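Local coordinates for protein beta-porphyranase B (Bacteroides plebeius, PDB 4AWD) that hydrolyses the beta-D-galactose-(1->4)-alpha-L-galactose-6-sulfate linkages of porphyran, a red-seaweed polysaccharide, releasing mostly the sulfated disaccharide, at residues 169-174 and 211-216; 40-45 and 317-322. One frame throughout, in Å; residues are numbered along the deposited sequence.

Contact 1 of 2, residues 169-174 and 211-216; sequences IKTWSS and YQEQGG
Gln-212 O is held by two neighbours: the backbone N of Trp-172 binds it at 2.8 Å, while the CA of Thr-171 adds a C-H...O contact of 3.1 Å. Gln-212 N returns a bond to Trp-172 O, closing the hydrogen-bonded pair of this antiparallel ladder, and Gln-214 N extends it to Lys-170 O at 2.8 Å just where the type II turn of Glu-213 to Gly-216 leaves the strand. With CG anti to the backbone N (chi1 -164°), Gln-214 runs alongside Lys-170 and brings its amide to the indole edge, CD 3.6 Å from Trp-172 CH2, amide and ring planes almost perpendicular (88°). One water links Gln-214 OE1 to Lys-170 N, another Gln-214 NE2 to Lys-170 NZ, so both ends of the amide are tied. On the opposite face of the ladder, Thr-171 CG2 meets Tyr-211 OH at 3.5 Å; that hydroxyl donates to the anti lone pair of Glu-213 OE2, and Tyr-271 stacks on the Tyr-211 ring. In this surface part of the GH16 beta-jelly-roll fold, strand 168-182 lies between 204-213 and 149-163, where Thr-171 OG1 bonds Lys-160 O and Trp-172 touches Met-159.

Contact 2 of 2, residues 40-45 and 317-322; sequences PEAPEG and YKLVPI
Ile-322 N donates to Gly-45 O across 2.8 Å, a nearly straight bond (169° at the hydrogen) and the single direct hydrogen bond between segments 40-45 and 317-322, made just past the end of strand 308-321. The donor stands 30° off the carbonyl plane. The same oxygen also receives a C-H...O contact from Pro-321 CA at 3.3 Å, so two consecutive residues of the C-terminal segment close on one carbonyl. Gly-45 presents that carbonyl from a backbone with positive phi.

Ile-322 leans over this end of the loop: its CG1, anti to its own carbonyl carbon (chi1 -71°), comes 3.7 Å from Gly-45 O, and CD1 follows toward Gly-45 C. The tighter apolar half lies farther back along the strand. There both methyls of Leu-319 straddle the ring carbon CD of Pro-43, CD1 at 3.9 Å, and CD2 also reaches Ala-42 CB at 3.8 Å. Trp-48 and Trp-246 take part in this packing: Leu-319 touches both, Ala-42 touches Trp-48, and Pro-43 touches Trp-246. The solvent side is looser. Gly-45, Pro-321 and Ile-322 are all exposed; the CB of Pro-321 points away overall, though that atom still grazes Gly-45 O, and the side chain of Glu-44 sets off away from the strand.

The loop leads directly into strand 46-50, an antiparallel partner of 308-321, so the contact holds a segment near the N-terminus beside the last strand of the GH16 chain. Its chemistry implies that specificity rests on one directional backbone bond, while the aliphatic patch adds non-directional packing that continues onto Trp-48 and Trp-246.

Both contacts lie at the surface of the same GH16 domain, each about 24 Å from the chain centre and 37 Å from one another between their centres, without touching. Contact 1 includes the buried Thr-171, whereas no touching residue of contact 2 is buried. Along the sequence, contact 1 is nested inside the long excursion closed by contact 2. Both reach the same connected strand network, through different strands: contact 1 joins two by a regular ladder, contact 2 sets an irregular loop against a strand end. Contact 1 buries 449 Å² and mixes backbone bonds with amide, indole, phenol and water; contact 2 buries 207 Å² and combines one backbone bond with a small aliphatic patch. Contact 1 lies nearer the probable nucleophile Glu-176, about 12 Å from Tyr-211 between side chains.

Contact 1 of 2, residues 169-174 and 211-216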
loop_
_atom_site.group_PDB
_atom_site.type_symbol
_atom_site.label_atom_id
_atom_site.label_comp_id
_atom_site.label_asym_id
_atom_site.label_seq_id
_atom_site.Cartn_x
_atom_site.Cartn_y
_atom_site.Cartn_z
ATOM N N ILE A 169 -25.381 -0.860 20.360
ATOM C CA ILE A 169 -24.879 -1.442 19.131
ATOM C C ILE A 169 -23.369 -1.276 19.113
ATOM O O ILE A 169 -22.846 -0.168 19.292
ATOM C CB ILE A 169 -25.504 -0.778 17.884
ATOM C CG1 ILE A 169 -27.017 -0.972 17.873
ATOM C CG2 ILE A 169 -24.919 -1.354 16.597
ATOM C CD1 ILE A 169 -27.768 0.053 17.001
ATOM N N LYS A 170 -22.674 -2.385 18.920
ATOM C CA LYS A 170 -21.245 -2.330 18.677
ATOM C C LYS A 170 -20.988 -1.859 17.244
ATOM O O LYS A 170 -21.660 -2.291 16.290
ATOM C CB LYS A 170 -20.585 -3.691 18.932
ATOM C CG LYS A 170 -20.569 -4.116 20.402
ATOM C CD LYS A 170 -19.776 -5.397 20.598
ATOM C CE LYS A 170 -19.892 -5.929 22.020
ATOM N NZ LYS A 170 -19.145 -7.204 22.155
ATOM N N THR A 171 -20.024 -0.951 17.110
ATOM C CA THR A 171 -19.532 -0.534 15.801
ATOM C C THR A 171 -18.004 -0.615 15.730
ATOM O O THR A 171 -17.316 -0.571 16.754
ATOM C CB THR A 171 -19.997 0.892 15.431
ATOM O OG1 THR A 171 -19.185 1.857 16.112
ATOM C CG2 THR A 171 -21.454 1.101 15.791
ATOM N N TRP A 172 -17.484 -0.737 14.511
ATOM C CA TRP A 172 -16.047 -0.760 14.289
ATOM C C TRP A 172 -15.661 0.148 13.143
ATOM O O TRP A 172 -16.383 0.239 12.153
ATOM C CB TRP A 172 -15.558 -2.175 14.005
ATOM C CG TRP A 172 -15.834 -3.133 15.120
ATOM C CD1 TRP A 172 -15.020 -3.426 16.192
ATOM C CD2 TRP A 172 -17.004 -3.932 15.273
ATOM N NE1 TRP A 172 -15.622 -4.357 16.996
ATOM C CE2 TRP A 172 -16.843 -4.682 16.461
ATOM C CE3 TRP A 172 -18.180 -4.086 14.522
ATOM C CZ2 TRP A 172 -17.817 -5.581 16.914
ATOM C CZ3 TRP A 172 -19.151 -4.974 14.976
ATOM C CH2 TRP A 172 -18.959 -5.716 16.160
ATOM N N SER A 173 -14.519 0.814 13.303
ATOM C CA SER A 173 -13.913 1.596 12.239
ATOM C C SER A 173 -12.403 1.368 12.153
ATOM O O SER A 173 -11.751 1.015 13.140
ATOM C CB SER A 173 -14.223 3.084 12.417
ATOM O OG SER A 173 -13.576 3.605 13.570
ATOM N N SER A 174 -11.872 1.543 10.947
ATOM C CA SER A 174 -10.434 1.568 10.704
ATOM C C SER A 174 -10.169 2.433 9.478
ATOM O O SER A 174 -11.107 2.892 8.828
ATOM C CB SER A 174 -9.868 0.163 10.510
ATOM O OG SER A 174 -10.363 -0.441 9.329
ATOM N N TYR A 211 -16.291 1.364 7.975
ATOM C CA TYR A 211 -17.300 1.439 9.028
ATOM C C TYR A 211 -18.258 0.265 9.002
ATOM O O TYR A 211 -18.702 -0.168 7.928
ATOM C CB TYR A 211 -18.093 2.740 8.952
ATOM C CG TYR A 211 -19.122 2.889 10.057
ATOM C CD1 TYR A 211 -18.747 3.336 11.324
ATOM C CD2 TYR A 211 -20.464 2.587 9.832
ATOM C CE1 TYR A 211 -19.681 3.491 12.343
ATOM C CE2 TYR A 211 -21.415 2.732 10.849
ATOM C CZ TYR A 211 -21.016 3.188 12.102
ATOM O OH TYR A 211 -21.946 3.342 13.114
ATOM N N GLN A 212 -18.582 -0.231 10.199
ATOM C CA GLN A 212 -19.469 -1.368 10.350
ATOM C C GLN A 212 -20.191 -1.362 11.689
ATOM O O GLN A 212 -19.584 -1.153 12.737
ATOM C CB GLN A 212 -18.673 -2.662 10.210
ATOM C CG GLN A 212 -19.533 -3.912 10.157
ATOM C CD GLN A 212 -18.711 -5.164 10.072
ATOM O OE1 GLN A 212 -17.522 -5.165 10.384
ATOM N NE2 GLN A 212 -19.341 -6.246 9.647
ATOM N N GLU A 213 -21.497 -1.607 11.635
ATOM C CA GLU A 213 -22.315 -1.824 12.824
ATOM C C GLU A 213 -22.563 -3.319 12.949
ATOM O O GLU A 213 -22.683 -4.020 11.931
ATOM C CB GLU A 213 -23.632 -1.060 12.713
ATOM C CG GLU A 213 -23.446 0.451 12.763
ATOM C CD GLU A 213 -24.716 1.238 12.463
ATOM O OE1 GLU A 213 -25.781 0.616 12.247
ATOM O OE2 GLU A 213 -24.641 2.486 12.441
ATOM N N GLN A 214 -22.622 -3.811 14.187
ATOM C CA GLN A 214 -22.794 -5.245 14.424
ATOM C C GLN A 214 -24.100 -5.778 13.823
ATOM O O GLN A 214 -25.188 -5.263 14.100
ATOM C CB GLN A 214 -22.705 -5.579 15.910
ATOM C CG GLN A 214 -22.491 -7.066 16.196
ATOM C CD GLN A 214 -21.856 -7.302 17.548
ATOM O OE1 GLN A 214 -22.104 -6.546 18.494
ATOM N NE2 GLN A 214 -21.028 -8.347 17.652
ATOM N N GLY A 215 -23.958 -6.809 12.993
ATOM C CA GLY A 215 -25.075 -7.371 12.238
ATOM C C GLY A 215 -25.168 -6.788 10.836
ATOM O O GLY A 215 -25.781 -7.394 9.946
ATOM N N GLY A 216 -24.567 -5.612 10.642
ATOM C CA GLY A 216 -24.593 -4.933 9.352
ATOM C C GLY A 216 -23.408 -5.307 8.484
ATOM O O GLY A 216 -22.558 -6.103 8.886
HETATM O O HOH W 1 -24.239 -4.884 18.622
HETATM O O HOH W 2 -19.825 -9.237 20.359
#

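Contact 2 of 2, residues 40-45 and 317-322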
loop_
_atom_site.group_PDB
_atom_site.type_symbol
_atom_site.label_atom_id
_atom_site.label_comp_id
_atom_site.label_asym_id
_atom_site.label_seq_id
_atom_site.Cartn_x
_atom_site.Cartn_y
_atom_site.Cartn_z
ATOM N N PRO A 40 8.296 18.133 -0.668
ATOM C CA PRO A 40 7.655 19.443 -0.603
ATOM C C PRO A 40 8.228 20.255 0.542
ATOM O O PRO A 40 8.542 19.691 1.592
ATOM C CB PRO A 40 6.182 19.108 -0.308
ATOM C CG PRO A 40 6.132 17.631 -0.064
ATOM C CD PRO A 40 7.301 17.065 -0.800
ATOM N N GLU A 41 8.382 21.560 0.331
ATOM C CA GLU A 41 8.914 22.442 1.361
ATOM C C GLU A 41 8.091 22.273 2.623
ATOM O O GLU A 41 6.858 22.283 2.580
ATOM C CB GLU A 41 8.877 23.901 0.911
ATOM N N ALA A 42 8.785 22.082 3.737
ATOM C CA ALA A 42 8.155 22.012 5.040
ATOM C C ALA A 42 7.482 23.352 5.318
ATOM O O ALA A 42 7.957 24.392 4.837
ATOM C CB ALA A 42 9.200 21.703 6.114
ATOM N N PRO A 43 6.377 23.342 6.088
ATOM C CA PRO A 43 5.816 24.604 6.573
ATOM C C PRO A 43 6.847 25.439 7.333
ATOM O O PRO A 43 7.796 24.891 7.926
ATOM C CB PRO A 43 4.725 24.148 7.548
ATOM C CG PRO A 43 4.321 22.811 7.056
ATOM C CD PRO A 43 5.588 22.183 6.533
ATOM N N GLU A 44 6.651 26.755 7.305
ATOM C CA GLU A 44 7.450 27.684 8.102
ATOM C C GLU A 44 7.449 27.285 9.575
ATOM O O GLU A 44 6.395 27.014 10.160
ATOM C CB GLU A 44 6.949 29.125 7.954
ATOM C CG GLU A 44 8.027 30.152 8.318
ATOM C CD GLU A 44 7.487 31.542 8.579
ATOM O OE1 GLU A 44 6.252 31.759 8.460
ATOM O OE2 GLU A 44 8.318 32.423 8.910
ATOM N N GLY A 45 8.645 27.236 10.152
ATOM C CA GLY A 45 8.831 26.832 11.542
ATOM C C GLY A 45 9.173 25.365 11.721
ATOM O O GLY A 45 9.634 24.965 12.793
ATOM N N TYR A 317 9.056 10.247 6.731
ATOM C CA TYR A 317 9.500 11.453 7.401
ATOM C C TYR A 317 8.454 12.002 8.366
ATOM O O TYR A 317 7.261 11.731 8.244
ATOM C CB TYR A 317 9.923 12.516 6.383
ATOM C CG TYR A 317 10.968 12.029 5.394
ATOM C CD1 TYR A 317 10.598 11.285 4.270
ATOM C CD2 TYR A 317 12.318 12.292 5.586
ATOM C CE1 TYR A 317 11.537 10.824 3.367
ATOM C CE2 TYR A 317 13.273 11.838 4.671
ATOM C CZ TYR A 317 12.866 11.104 3.568
ATOM O OH TYR A 317 13.781 10.640 2.664
ATOM N N LYS A 318 8.951 12.756 9.341
ATOM C CA LYS A 318 8.163 13.475 10.330
ATOM C C LYS A 318 8.463 14.959 10.258
ATOM O O LYS A 318 9.590 15.363 9.973
ATOM C CB LYS A 318 8.559 13.001 11.729
ATOM C CG LYS A 318 7.497 12.239 12.480
ATOM C CD LYS A 318 8.141 11.365 13.570
ATOM C CE LYS A 318 9.309 12.066 14.275
ATOM N NZ LYS A 318 9.979 11.164 15.260
ATOM N N LEU A 319 7.460 15.775 10.541
ATOM C CA LEU A 319 7.693 17.195 10.735
ATOM C C LEU A 319 8.027 17.489 12.194
ATOM O O LEU A 319 7.365 17.010 13.118
ATOM C CB LEU A 319 6.487 18.016 10.304
ATOM C CG LEU A 319 6.327 18.253 8.807
ATOM C CD1 LEU A 319 4.995 18.923 8.586
ATOM C CD2 LEU A 319 7.460 19.109 8.252
ATOM N N VAL A 320 9.058 18.302 12.376
ATOM C CA VAL A 320 9.534 18.698 13.690
ATOM C C VAL A 320 9.769 20.221 13.665
ATOM O O VAL A 320 10.129 20.764 12.616
ATOM C CB VAL A 320 10.808 17.877 14.033
ATOM C CG1 VAL A 320 11.964 18.730 14.489
ATOM C CG2 VAL A 320 10.495 16.757 15.020
ATOM N N PRO A 321 9.538 20.921 14.801
ATOM C CA PRO A 321 9.864 22.359 14.809
ATOM C C PRO A 321 11.365 22.566 14.663
ATOM O O PRO A 321 12.148 21.821 15.266
ATOM C CB PRO A 321 9.377 22.837 16.184
ATOM C CG PRO A 321 8.441 21.745 16.678
ATOM C CD PRO A 321 8.986 20.474 16.094
ATOM N N ILE A 322 11.759 23.543 13.846
ATOM C CA ILE A 322 13.178 23.825 13.601
ATOM C C ILE A 322 13.951 24.053 14.905
ATOM O O ILE A 322 14.950 23.370 15.166
ATOM C CB ILE A 322 13.391 25.029 12.635
ATOM C CG1 ILE A 322 12.985 24.657 11.207
ATOM C CG2 ILE A 322 14.865 25.484 12.653
ATOM C CD1 ILE A 322 13.002 25.822 10.223
#